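Geranyltranstransferase (Stenotrophomonas maltophilia, PDB 7LBJ) probably makes a linear isoprenoid diphosphate by joining five-carbon units head to tail, with magnesium as its cofactor, as a trans-prenyl diphosphate synthase. Local coordinates at residues A[28-33]-A[43-48]; A[213-218]-A[272-277]; A[226-231]-A[253-258]. All coordinates share one frame; numbering follows the deposited sequence. Where two conformers were deposited one is given.

Interaction 1 of 3, residues A[28-33]-A[43-48]; sequences AALPSP and AMRYSV
R45 reaches from helix 38-46 to the loop that follows helix 11-29 and binds two successive carbonyls there, those of L30 and P31. Its CB stays back from segment 28-33. CG is the first atom to touch, lying 4.0 Å from L30 CD1. The R45 and L30 side chains run past each other in opposite directions, so L30 CB lies alongside R45 CG, NE and NH2. CD passes close to P31 O and meets the ring of P33, with P33 CD 3.8 Å from R45 CD. The chain is extended from CG to NE, and this carries the guanidinium right up to the loop backbone. NE donates to P31 O at 2.7 Å in a nearly straight bond (173°). NH2 donates to L30 O at 2.9 Å and is more bent (157°). Both oxygens lie near the guanidinium plane, at its edge. NH2 itself sits above the carbonyl plane of L30. NH1 forms a salt bridge with D27, so the group is held at three of its corners and its rotation is fixed.

The rest of the contact is apolar. L30 CD1 packs tightly on V48 CG1 at 3.5 Å. M44 CE sits 4.2 Å from both L30 CD2 and P31 CD. M44 also touches A156 of the second subunit.

This is the turn between the first two helices of the all-alpha isoprenoid synthase fold. V48 O accepts a hydrogen bond from R54 NH2, and R54 belongs to the GGKR sequence that binds isopentenyl diphosphate in relatives.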
ATOM      1  N   ALA A  28     -16.279  10.698  -4.307  1.00 19.62           N
ATOM      2  CA  ALA A  28     -15.541  11.674  -5.105  1.00 18.69           C
ATOM      3  C   ALA A  28     -14.064  11.307  -5.222  1.00 21.55           C
ATOM      4  O   ALA A  28     -13.411  11.698  -6.194  1.00 23.06           O
ATOM      5  CB  ALA A  28     -15.687  13.072  -4.500  1.00 22.44           C
ATOM      6  N   ALA A  29     -13.522  10.570  -4.250  1.00 19.65           N
ATOM      7  CA  ALA A  29     -12.096  10.223  -4.231  1.00 21.17           C
ATOM      8  C   ALA A  29     -11.728   9.020  -5.093  1.00 22.45           C
ATOM      9  O   ALA A  29     -10.546   8.858  -5.424  1.00 20.92           O
ATOM     10  CB  ALA A  29     -11.632   9.924  -2.803  1.00 21.78           C
ATOM     11  N   LEU A  30     -12.668   8.194  -5.448  1.00 21.96           N
ATOM     12  CA  LEU A  30     -12.348   7.015  -6.236  1.00 21.27           C
ATOM     13  C   LEU A  30     -12.552   7.266  -7.729  1.00 23.28           C
ATOM     14  O   LEU A  30     -13.435   8.035  -8.123  1.00 23.71           O
ATOM     15  CB  LEU A  30     -13.227   5.844  -5.796  1.00 18.20           C
ATOM     16  CG  LEU A  30     -12.923   5.336  -4.395  1.00 17.79           C
ATOM     17  CD1 LEU A  30     -14.050   4.423  -3.987  1.00 20.75           C
ATOM     18  CD2 LEU A  30     -11.591   4.589  -4.378  1.00 19.14           C
ATOM     19  N   PRO A  31     -11.760   6.602  -8.581  1.00 22.48           N
ATOM     20  CA  PRO A  31     -11.922   6.774 -10.031  1.00 26.97           C
ATOM     21  C   PRO A  31     -13.303   6.347 -10.502  1.00 30.12           C
ATOM     22  O   PRO A  31     -13.945   5.476  -9.911  1.00 23.92           O
ATOM     23  CB  PRO A  31     -10.840   5.866 -10.625  1.00 29.13           C
ATOM     24  CG  PRO A  31      -9.898   5.555  -9.490  1.00 30.92           C
ATOM     25  CD  PRO A  31     -10.722   5.611  -8.245  1.00 26.69           C
ATOM     26  N   SER A  32     -13.748   6.965 -11.592  1.00 27.97           N
ATOM     27  CA  SER A  32     -15.072   6.690 -12.122  1.00 27.55           C
ATOM     28  C   SER A  32     -15.124   5.300 -12.742  1.00 28.34           C
ATOM     29  O   SER A  32     -14.160   4.863 -13.372  1.00 30.49           O
ATOM     30  CB  SER A  32     -15.460   7.724 -13.183  1.00 38.15           C
ATOM     31  OG  SER A  32     -16.410   7.172 -14.092  1.00 36.46           O
ATOM     32  N   PRO A  33     -16.249   4.596 -12.616  1.00 28.54           N
ATOM     33  CA  PRO A  33     -16.387   3.300 -13.293  1.00 31.02           C
ATOM     34  C   PRO A  33     -16.399   3.406 -14.807  1.00 35.50           C
ATOM     35  O   PRO A  33     -16.253   2.380 -15.484  1.00 36.64           O
ATOM     36  CB  PRO A  33     -17.724   2.776 -12.757  1.00 31.32           C
ATOM     37  CG  PRO A  33     -18.497   4.028 -12.439  1.00 37.04           C
ATOM     38  CD  PRO A  33     -17.480   4.998 -11.916  1.00 32.27           C
ATOM     39  N   ALA A  43     -14.676  -2.393  -9.330  1.00 20.97           N
ATOM     40  CA  ALA A  43     -14.430  -3.298  -8.215  1.00 20.15           C
ATOM     41  C   ALA A  43     -13.921  -2.546  -6.996  1.00 17.66           C
ATOM     42  O   ALA A  43     -14.258  -2.895  -5.860  1.00 16.70           O
ATOM     43  CB  ALA A  43     -13.439  -4.376  -8.634  1.00 17.48           C
ATOM     44  N   MET A  44     -13.081  -1.530  -7.210  1.00 14.40           N
ATOM     45  CA  MET A  44     -12.659  -0.689  -6.100  1.00 14.69           C
ATOM     46  C   MET A  44     -13.865  -0.047  -5.415  1.00 15.85           C
ATOM     47  O   MET A  44     -13.973  -0.052  -4.181  1.00 16.21           O
ATOM     48  CB  MET A  44     -11.687   0.374  -6.609  1.00 16.99           C
ATOM     49  CG  MET A  44     -10.314  -0.196  -7.012  1.00 14.67           C
ATOM     50  SD  MET A  44      -9.342   1.041  -7.919  1.00 17.11           S
ATOM     51  CE  MET A  44      -8.952   2.210  -6.611  1.00 17.65           C
ATOM     52  N   ARG A  45     -14.789   0.505  -6.205  1.00 15.45           N
ATOM     53  CA  ARG A  45     -15.964   1.153  -5.625  1.00 17.25           C
ATOM     54  C   ARG A  45     -16.878   0.142  -4.961  1.00 16.20           C
ATOM     55  O   ARG A  45     -17.399   0.397  -3.870  1.00 18.15           O
ATOM     56  CB  ARG A  45     -16.733   1.916  -6.701  1.00 16.13           C
ATOM     57  CG  ARG A  45     -16.021   3.155  -7.168  1.00 17.34           C
ATOM     58  CD  ARG A  45     -16.656   3.755  -8.422  1.00 23.96           C
ATOM     59  NE  ARG A  45     -16.214   5.135  -8.484  1.00 25.05           N
ATOM     60  CZ  ARG A  45     -16.848   6.147  -7.906  1.00 23.00           C
ATOM     61  NH1 ARG A  45     -18.086   6.022  -7.458  1.00 24.42           N
ATOM     62  NH2 ARG A  45     -16.226   7.316  -7.785  1.00 26.32           N
ATOM     63  N   TYR A  46     -17.099  -1.000  -5.620  1.00 16.47           N
ATOM     64  CA  TYR A  46     -17.925  -2.056  -5.043  1.00 16.21           C
ATOM     65  C   TYR A  46     -17.419  -2.464  -3.670  1.00 19.65           C
ATOM     66  O   TYR A  46     -18.215  -2.843  -2.792  1.00 16.37           O
ATOM     67  CB  TYR A  46     -17.933  -3.260  -5.981  1.00 18.49           C
ATOM     68  CG  TYR A  46     -18.801  -4.419  -5.561  1.00 19.82           C
ATOM     69  CD1 TYR A  46     -20.168  -4.417  -5.820  1.00 21.92           C
ATOM     70  CD2 TYR A  46     -18.259  -5.532  -4.932  1.00 22.85           C
ATOM     71  CE1 TYR A  46     -20.975  -5.491  -5.455  1.00 25.27           C
ATOM     72  CE2 TYR A  46     -19.071  -6.617  -4.551  1.00 23.04           C
ATOM     73  CZ  TYR A  46     -20.424  -6.589  -4.820  1.00 28.98           C
ATOM     74  OH  TYR A  46     -21.229  -7.667  -4.451  1.00 25.98           O
ATOM     75  N   SER A  47     -16.102  -2.405  -3.475  1.00 15.70           N
ATOM     76  CA  SER A  47     -15.469  -2.846  -2.243  1.00 16.49           C
ATOM     77  C   SER A  47     -15.503  -1.812  -1.127  1.00 18.31           C
ATOM     78  O   SER A  47     -15.126  -2.148  -0.001  1.00 18.87           O
ATOM     79  CB  SER A  47     -13.995  -3.219  -2.516  1.00 16.18           C
ATOM     80  OG  SER A  47     -13.903  -4.208  -3.528  1.00 18.17           O
ATOM     81  N   VAL A  48     -15.889  -0.559  -1.386  1.00 16.89           N
ATOM     82  CA  VAL A  48     -15.858   0.376  -0.267  1.00 16.32           C
ATOM     83  C   VAL A  48     -17.098   1.265  -0.178  1.00 20.24           C
ATOM     84  O   VAL A  48     -17.444   1.721   0.918  1.00 19.09           O
ATOM     85  CB  VAL A  48     -14.555   1.206  -0.288  1.00 25.33           C
ATOM     86  CG1 VAL A  48     -14.598   2.231  -1.334  1.00 20.82           C
ATOM     87  CG2 VAL A  48     -14.316   1.849   1.074  1.00 22.90           C
TER

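Interaction 2 of 3, residues A[213-218]-A[272-277]; sequences DSFADA and ARMQSI. With EDO (1,2-ethanediol), chain F.
F215, M274 and A218 bury the most surface where helix 206-233 meets helix 260-277. The short helical segments are antiparallel, at 163° between their directions, with axes 9.1 Å apart at closest approach. F215 meets M274 in two ways. Its ring edge points at the backbone, with F215 CD1 3.6 Å from M274 O. The next ring carbon, CE1, lies 3.8 Å from M274 CB. With CG anti to the backbone N (chi1 167°), the F215 ring lies across the M274 side chain, and the two side chains cross at about a right angle. M274 SD stands 4.9 Å from the centroid of the F215 ring, 30° off its normal. This is a Met-aromatic contact of oblique geometry.

A218 faces the other helix one turn further along. Its CB touches M274 CG at 3.8 Å and also the aliphatic part of R273, whose CD is 4.1 Å away. The small methyl lets M274 lie close to the helix backbone. R273 turns its charged end to E269. I277 packs at the S214-F215 end of the contact, with I277 CD1 3.7 Å from F215 CA and I277 CG2 near F215 CB.

At the margin, an ethanediol, probably from the crystallisation liquor, donates to D213 OD2. D213 also makes a salt bridge to R192.

Packing therefore dominates this pair. Helix 286-297 covers one flank, where A292 touches both F215 and M274 and V296 touches M274. Helix 176-201 backs the segment at A216 through R192 and V195.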
ATOM      1  N   ASP A 213      -4.774   6.699  23.117  1.00 16.40           N
ATOM      2  CA  ASP A 213      -4.329   5.401  22.634  1.00 14.66           C
ATOM      3  C   ASP A 213      -4.758   4.297  23.582  1.00 15.20           C
ATOM      4  O   ASP A 213      -5.127   3.203  23.141  1.00 15.14           O
ATOM      5  CB  ASP A 213      -2.818   5.400  22.453  1.00 16.08           C
ATOM      6  CG  ASP A 213      -2.330   4.169  21.723  1.00 20.42           C
ATOM      7  OD1 ASP A 213      -2.810   3.919  20.601  1.00 17.02           O
ATOM      8  OD2 ASP A 213      -1.466   3.452  22.265  1.00 21.20           O
ATOM      9  N   SER A 214      -4.733   4.566  24.893  1.00 13.18           N
ATOM     10  CA  SER A 214      -5.195   3.589  25.874  0.55 15.10           C
ATOM     11  C   SER A 214      -6.678   3.291  25.684  1.00 13.81           C
ATOM     12  O   SER A 214      -7.127   2.141  25.787  1.00 13.54           O
ATOM     13  CB  SER A 214      -4.918   4.139  27.275  0.55 17.80           C
ATOM     14  OG  SER A 214      -5.270   3.237  28.290  0.55 15.77           O
ATOM     15  N   PHE A 215      -7.458   4.329  25.418  1.00 13.28           N
ATOM     16  CA  PHE A 215      -8.873   4.131  25.107  1.00 13.78           C
ATOM     17  C   PHE A 215      -9.034   3.300  23.834  1.00 14.99           C
ATOM     18  O   PHE A 215      -9.823   2.344  23.785  1.00 14.87           O
ATOM     19  CB  PHE A 215      -9.539   5.503  24.961  1.00 12.84           C
ATOM     20  CG  PHE A 215     -10.929   5.471  24.334  1.00 14.07           C
ATOM     21  CD1 PHE A 215     -12.056   5.266  25.115  1.00 14.40           C
ATOM     22  CD2 PHE A 215     -11.090   5.665  22.972  1.00 14.64           C
ATOM     23  CE1 PHE A 215     -13.330   5.254  24.537  1.00 17.52           C
ATOM     24  CE2 PHE A 215     -12.350   5.665  22.389  1.00 18.02           C
ATOM     25  CZ  PHE A 215     -13.475   5.456  23.172  1.00 18.77           C
ATOM     26  N   ALA A 216      -8.289   3.654  22.787  1.00 13.02           N
ATOM     27  CA  ALA A 216      -8.466   2.995  21.497  1.00 13.64           C
ATOM     28  C   ALA A 216      -7.984   1.551  21.550  1.00 13.71           C
ATOM     29  O   ALA A 216      -8.520   0.681  20.847  1.00 13.59           O
ATOM     30  CB  ALA A 216      -7.708   3.768  20.404  1.00 11.98           C
ATOM     31  N   ASP A 217      -6.947   1.292  22.340  1.00 13.64           N
ATOM     32  CA  ASP A 217      -6.468  -0.075  22.536  1.00 13.22           C
ATOM     33  C   ASP A 217      -7.580  -0.938  23.128  1.00 18.47           C
ATOM     34  O   ASP A 217      -7.885  -2.023  22.620  1.00 17.28           O
ATOM     35  CB  ASP A 217      -5.245  -0.042  23.454  1.00 15.66           C
ATOM     36  CG  ASP A 217      -4.469  -1.354  23.478  1.00 27.32           C
ATOM     37  OD1 ASP A 217      -4.572  -2.150  22.528  1.00 26.15           O
ATOM     38  OD2 ASP A 217      -3.736  -1.586  24.465  1.00 28.73           O
ATOM     39  N   ALA A 218      -8.212  -0.455  24.200  1.00 13.63           N
ATOM     40  CA  ALA A 218      -9.319  -1.206  24.801  1.00 15.09           C
ATOM     41  C   ALA A 218     -10.481  -1.368  23.828  1.00 14.27           C
ATOM     42  O   ALA A 218     -11.109  -2.438  23.781  1.00 13.95           O
ATOM     43  CB  ALA A 218      -9.792  -0.528  26.091  1.00 13.18           C
ATOM     44  N   ALA A 272     -16.235  -0.630  30.997  1.00 18.17           N
ATOM     45  CA  ALA A 272     -15.984   0.280  32.102  1.00 19.74           C
ATOM     46  C   ALA A 272     -14.647   0.990  31.931  1.00 18.89           C
ATOM     47  O   ALA A 272     -14.532   2.192  32.201  1.00 18.54           O
ATOM     48  CB  ALA A 272     -16.025  -0.478  33.426  1.00 17.08           C
ATOM     49  N   ARG A 273     -13.626   0.264  31.469  1.00 17.09           N
ATOM     50  CA  ARG A 273     -12.309   0.865  31.305  1.00 15.32           C
ATOM     51  C   ARG A 273     -12.358   2.020  30.310  1.00 17.29           C
ATOM     52  O   ARG A 273     -11.825   3.102  30.570  1.00 18.84           O
ATOM     53  CB  ARG A 273     -11.304  -0.190  30.838  1.00 15.79           C
ATOM     54  CG  ARG A 273      -9.862   0.272  30.990  1.00 15.80           C
ATOM     55  CD  ARG A 273      -8.960  -0.517  30.059  1.00 17.92           C
ATOM     56  NE  ARG A 273      -8.982  -1.944  30.376  1.00 18.51           N
ATOM     57  CZ  ARG A 273      -8.247  -2.852  29.746  1.00 19.70           C
ATOM     58  NH1 ARG A 273      -7.389  -2.506  28.785  1.00 17.11           N
ATOM     59  NH2 ARG A 273      -8.376  -4.133  30.080  1.00 18.61           N
ATOM     60  N   MET A 274     -13.019   1.812  29.172  1.00 16.67           N
ATOM     61  CA  MET A 274     -13.100   2.869  28.167  1.00 15.79           C
ATOM     62  C   MET A 274     -13.752   4.120  28.740  1.00 16.50           C
ATOM     63  O   MET A 274     -13.241   5.229  28.560  1.00 16.95           O
ATOM     64  CB  MET A 274     -13.853   2.370  26.927  1.00 14.48           C
ATOM     65  CG  MET A 274     -13.012   1.418  26.090  1.00 17.26           C
ATOM     66  SD  MET A 274     -13.825   0.943  24.553  1.00 17.20           S
ATOM     67  CE  MET A 274     -15.213  -0.009  25.211  1.00 17.95           C
ATOM     68  N   GLN A 275     -14.875   3.963  29.454  1.00 16.74           N
ATOM     69  CA  GLN A 275     -15.544   5.140  29.997  1.00 21.45           C
ATOM     70  C   GLN A 275     -14.683   5.842  31.047  1.00 23.32           C
ATOM     71  O   GLN A 275     -14.640   7.076  31.084  1.00 19.03           O
ATOM     72  CB  GLN A 275     -16.912   4.759  30.554  1.00 23.31           C
ATOM     73  CG  GLN A 275     -17.889   4.218  29.467  1.00 26.11           C
ATOM     74  CD  GLN A 275     -18.141   5.178  28.286  1.00 27.76           C
ATOM     75  OE1 GLN A 275     -18.289   6.392  28.467  1.00 25.45           O
ATOM     76  NE2 GLN A 275     -18.211   4.621  27.070  1.00 22.94           N
ATOM     77  N   SER A 276     -13.965   5.081  31.888  1.00 18.49           N
ATOM     78  CA  SER A 276     -13.114   5.703  32.910  1.00 17.27           C
ATOM     79  C   SER A 276     -11.993   6.544  32.301  1.00 18.22           C
ATOM     80  O   SER A 276     -11.557   7.534  32.913  1.00 17.96           O
ATOM     81  CB  SER A 276     -12.496   4.631  33.813  1.00 22.80           C
ATOM     82  OG  SER A 276     -11.418   3.986  33.120  1.00 21.32           O
ATOM     83  N   ILE A 277     -11.474   6.141  31.139  1.00 17.09           N
ATOM     84  CA  ILE A 277     -10.349   6.865  30.537  1.00 15.69           C
ATOM     85  C   ILE A 277     -10.787   8.251  30.100  1.00 18.27           C
ATOM     86  O   ILE A 277     -10.017   9.215  30.194  1.00 18.35           O
ATOM     87  CB  ILE A 277      -9.744   6.073  29.363  1.00 13.80           C
ATOM     88  CG1 ILE A 277      -9.128   4.767  29.870  1.00 15.23           C
ATOM     89  CG2 ILE A 277      -8.643   6.897  28.623  1.00 17.68           C
ATOM     90  CD1 ILE A 277      -8.929   3.731  28.768  1.00 11.52           C
TER
HETATM   91  C1  EDO F 304      -1.690   1.180  26.377  1.00 35.84           C
HETATM   92  O1  EDO F 304      -2.684   1.809  27.210  1.00 27.38           O
HETATM   93  C2  EDO F 304      -1.946   1.533  24.924  1.00 27.34           C
HETATM   94  O2  EDO F 304      -1.274   2.774  24.673  1.00 36.72           O

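Interaction 3 of 3, residues A[226-231]-A[253-258]; sequences RDDILD and TFPALL
D228 accepts a hydrogen bond from the backbone of F254, at the start of helix 254-258. D228 is the second aspartate of the D227-D228-I229-L230-D231 run, which matches the second aspartate-rich DDxxD motif of this family. In relatives that motif takes part in magnesium and diphosphate binding. The helical segments run almost at right angles (86°), with axes 9.6 Å apart.

T253 comes first and is the N-cap. Its OG1 sits between the backbone N and the carbonyl carbon (chi1 68°), and from there it accepts from A256 N at 3.1 Å, in a somewhat bent bond. T253 CB also rests 3.4 Å from D228 OD2.

F254 follows. Its N donates to D228 OD2 at 2.9 Å, nearly straight at 171°. The oxygen is used on its anti side, and the donor lies a little out of the carboxylate plane. The same oxygen is 3.3 Å from F254 CD2, approaching the ring obliquely. The F254 side chain also touches helix 176-201 (T180), helix 206-233 (V225) and helix 260-277 (Q266).

P255 has no N-H to offer in this first turn and makes the apolar part of the contact. Its CD meets D228 CB at 3.5 Å, while CG lies 4.3 Å from I229 CG1. M260 and V232 also touch the proline.

From A256 onward the chain turns away from helix 206-233. The first turn then closes with two backbone bonds, L257 N to T253 O and L258 N to F254 O, the latter 2.8 Å long.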
ATOM      1  N   ARG A 226     -16.860  -8.738  21.764  1.00 18.94           N
ATOM      2  CA  ARG A 226     -18.292  -8.668  21.459  1.00 20.66           C
ATOM      3  C   ARG A 226     -18.639  -9.521  20.247  1.00 24.97           C
ATOM      4  O   ARG A 226     -19.651 -10.239  20.248  1.00 26.77           O
ATOM      5  CB  ARG A 226     -18.710  -7.210  21.213  1.00 20.77           C
ATOM      6  CG  ARG A 226     -20.187  -7.020  20.802  1.00 25.60           C
ATOM      7  CD  ARG A 226     -21.110  -7.735  21.779  1.00 37.40           C
ATOM      8  NE  ARG A 226     -22.524  -7.422  21.591  1.00 42.87           N
ATOM      9  CZ  ARG A 226     -23.515  -8.005  22.260  1.00 48.12           C
ATOM     10  NH1 ARG A 226     -23.281  -8.961  23.152  1.00 41.00           N
ATOM     11  NH2 ARG A 226     -24.768  -7.621  22.030  1.00 47.81           N
ATOM     12  N   ASP A 227     -17.825  -9.429  19.191  1.00 23.55           N
ATOM     13  CA  ASP A 227     -18.058 -10.223  17.987  1.00 26.12           C
ATOM     14  C   ASP A 227     -18.075 -11.708  18.316  1.00 28.18           C
ATOM     15  O   ASP A 227     -18.962 -12.446  17.870  1.00 29.08           O
ATOM     16  CB  ASP A 227     -16.983  -9.920  16.939  1.00 25.42           C
ATOM     17  CG  ASP A 227     -17.361  -8.763  16.007  1.00 36.85           C
ATOM     18  OD1 ASP A 227     -18.372  -8.076  16.267  1.00 35.25           O
ATOM     19  OD2 ASP A 227     -16.637  -8.542  15.013  1.00 37.97           O
ATOM     20  N   ASP A 228     -17.096 -12.159  19.109  1.00 24.50           N
ATOM     21  CA  ASP A 228     -17.045 -13.560  19.517  1.00 25.06           C
ATOM     22  C   ASP A 228     -18.302 -13.966  20.265  1.00 27.95           C
ATOM     23  O   ASP A 228     -18.858 -15.046  20.021  1.00 31.26           O
ATOM     24  CB  ASP A 228     -15.824 -13.811  20.400  1.00 24.00           C
ATOM     25  CG  ASP A 228     -14.560 -14.000  19.608  1.00 28.99           C
ATOM     26  OD1 ASP A 228     -14.590 -13.797  18.371  1.00 29.07           O
ATOM     27  OD2 ASP A 228     -13.537 -14.365  20.224  1.00 25.02           O
ATOM     28  N   ILE A 229     -18.756 -13.121  21.192  1.00 25.57           N
ATOM     29  CA  ILE A 229     -19.971 -13.437  21.940  1.00 29.66           C
ATOM     30  C   ILE A 229     -21.163 -13.544  21.000  1.00 34.10           C
ATOM     31  O   ILE A 229     -21.987 -14.466  21.117  1.00 36.85           O
ATOM     32  CB  ILE A 229     -20.201 -12.392  23.051  1.00 26.35           C
ATOM     33  CG1 ILE A 229     -19.159 -12.558  24.158  1.00 24.98           C
ATOM     34  CG2 ILE A 229     -21.603 -12.536  23.640  1.00 32.33           C
ATOM     35  CD1 ILE A 229     -19.047 -11.354  25.065  1.00 22.79           C
ATOM     36  N   LEU A 230     -21.262 -12.623  20.038  1.00 30.20           N
ATOM     37  CA  LEU A 230     -22.384 -12.639  19.102  1.00 38.98           C
ATOM     38  C   LEU A 230     -22.360 -13.885  18.225  1.00 40.96           C
ATOM     39  O   LEU A 230     -23.413 -14.469  17.943  1.00 41.77           O
ATOM     40  CB  LEU A 230     -22.358 -11.386  18.233  1.00 34.87           C
ATOM     41  CG  LEU A 230     -22.691 -10.084  18.951  1.00 36.20           C
ATOM     42  CD1 LEU A 230     -22.410  -8.905  18.032  1.00 42.53           C
ATOM     43  CD2 LEU A 230     -24.141 -10.088  19.401  1.00 44.12           C
ATOM     44  N   ASP A 231     -21.168 -14.293  17.772  1.00 38.01           N
ATOM     45  CA  ASP A 231     -21.040 -15.506  16.966  1.00 39.14           C
ATOM     46  C   ASP A 231     -21.622 -16.717  17.688  1.00 43.84           C
ATOM     47  O   ASP A 231     -22.330 -17.529  17.081  1.00 47.36           O
ATOM     48  CB  ASP A 231     -19.570 -15.745  16.609  1.00 36.68           C
ATOM     49  CG  ASP A 231     -19.073 -14.818  15.517  1.00 39.23           C
ATOM     50  OD1 ASP A 231     -19.904 -14.171  14.844  1.00 40.65           O
ATOM     51  OD2 ASP A 231     -17.841 -14.733  15.331  1.00 41.11           O
ATOM     52  N   THR A 253     -11.546 -18.810  20.429  1.00 26.92           N
ATOM     53  CA  THR A 253     -12.323 -17.597  20.641  1.00 25.37           C
ATOM     54  C   THR A 253     -12.311 -17.278  22.127  1.00 24.99           C
ATOM     55  O   THR A 253     -12.003 -18.136  22.964  1.00 25.41           O
ATOM     56  CB  THR A 253     -13.783 -17.747  20.207  1.00 28.43           C
ATOM     57  OG1 THR A 253     -14.441 -18.662  21.096  1.00 26.22           O
ATOM     58  CG2 THR A 253     -13.876 -18.278  18.787  1.00 29.81           C
ATOM     59  N   PHE A 254     -12.694 -16.054  22.454  1.00 21.26           N
ATOM     60  CA  PHE A 254     -12.692 -15.710  23.868  1.00 20.21           C
ATOM     61  C   PHE A 254     -13.743 -16.502  24.643  1.00 20.23           C
ATOM     62  O   PHE A 254     -13.433 -16.963  25.748  1.00 23.63           O
ATOM     63  CB  PHE A 254     -12.847 -14.193  24.045  1.00 20.79           C
ATOM     64  CG  PHE A 254     -11.632 -13.425  23.590  1.00 17.49           C
ATOM     65  CD1 PHE A 254     -10.478 -13.419  24.359  1.00 21.54           C
ATOM     66  CD2 PHE A 254     -11.624 -12.775  22.372  1.00 20.09           C
ATOM     67  CE1 PHE A 254      -9.343 -12.747  23.946  1.00 21.71           C
ATOM     68  CE2 PHE A 254     -10.487 -12.097  21.941  1.00 20.93           C
ATOM     69  CZ  PHE A 254      -9.349 -12.076  22.731  1.00 16.35           C
ATOM     70  N   PRO A 255     -14.965 -16.723  24.138  1.00 22.36           N
ATOM     71  CA  PRO A 255     -15.884 -17.583  24.913  1.00 23.23           C
ATOM     72  C   PRO A 255     -15.404 -19.016  25.027  1.00 26.45           C
ATOM     73  O   PRO A 255     -15.678 -19.665  26.044  1.00 26.49           O
ATOM     74  CB  PRO A 255     -17.207 -17.500  24.140  1.00 22.84           C
ATOM     75  CG  PRO A 255     -17.106 -16.206  23.368  1.00 26.27           C
ATOM     76  CD  PRO A 255     -15.655 -16.080  23.004  1.00 21.50           C
ATOM     77  N   ALA A 256     -14.702 -19.546  24.022  1.00 25.42           N
ATOM     78  CA  ALA A 256     -14.252 -20.930  24.140  1.00 29.83           C
ATOM     79  C   ALA A 256     -13.155 -21.054  25.185  1.00 26.50           C
ATOM     80  O   ALA A 256     -13.123 -22.026  25.948  1.00 27.70           O
ATOM     81  CB  ALA A 256     -13.769 -21.461  22.791  1.00 28.49           C
ATOM     82  N   LEU A 257     -12.267 -20.066  25.252  1.00 24.23           N
ATOM     83  CA  LEU A 257     -11.127 -20.133  26.161  1.00 26.93           C
ATOM     84  C   LEU A 257     -11.468 -19.642  27.560  1.00 28.73           C
ATOM     85  O   LEU A 257     -10.861 -20.093  28.534  1.00 29.04           O
ATOM     86  CB  LEU A 257      -9.970 -19.314  25.598  1.00 22.76           C
ATOM     87  CG  LEU A 257      -9.224 -19.929  24.421  1.00 26.98           C
ATOM     88  CD1 LEU A 257      -8.430 -18.858  23.682  1.00 25.75           C
ATOM     89  CD2 LEU A 257      -8.306 -21.003  24.929  1.00 28.77           C
ATOM     90  N   LEU A 258     -12.417 -18.719  27.688  1.00 25.53           N
ATOM     91  CA  LEU A 258     -12.771 -18.196  29.000  1.00 27.19           C
ATOM     92  C   LEU A 258     -14.086 -18.738  29.528  1.00 26.33           C
ATOM     93  O   LEU A 258     -14.394 -18.511  30.700  1.00 25.02           O
ATOM     94  CB  LEU A 258     -12.855 -16.669  28.960  1.00 22.37           C
ATOM     95  CG  LEU A 258     -11.528 -15.969  28.676  1.00 17.82           C
ATOM     96  CD1 LEU A 258     -11.801 -14.509  28.335  1.00 21.98           C
ATOM     97  CD2 LEU A 258     -10.617 -16.097  29.872  1.00 22.36           C
TER

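Interactions 2 and 3 share helix 206-233. Interaction 3 is nested in the loop that interaction 2 closes, and their centres are about 20 Å apart. Interaction 1 lies on the opposite side of the chain's centre, its centre about 34 Å from the centres of both, and joins the loop after helix 11-29 to helix 38-46. Chemistry follows place. Interaction 3 is the buried one, where a carboxylate of the aspartate-rich motif meets a helix start. Interactions 1 and 2 are only partly buried. Interaction 1 relies on a charged side chain bound to loop carbonyls, whereas interaction 2 joins two long helices by apolar and sulfur-aromatic packing. Only interaction 1 touches the second subunit.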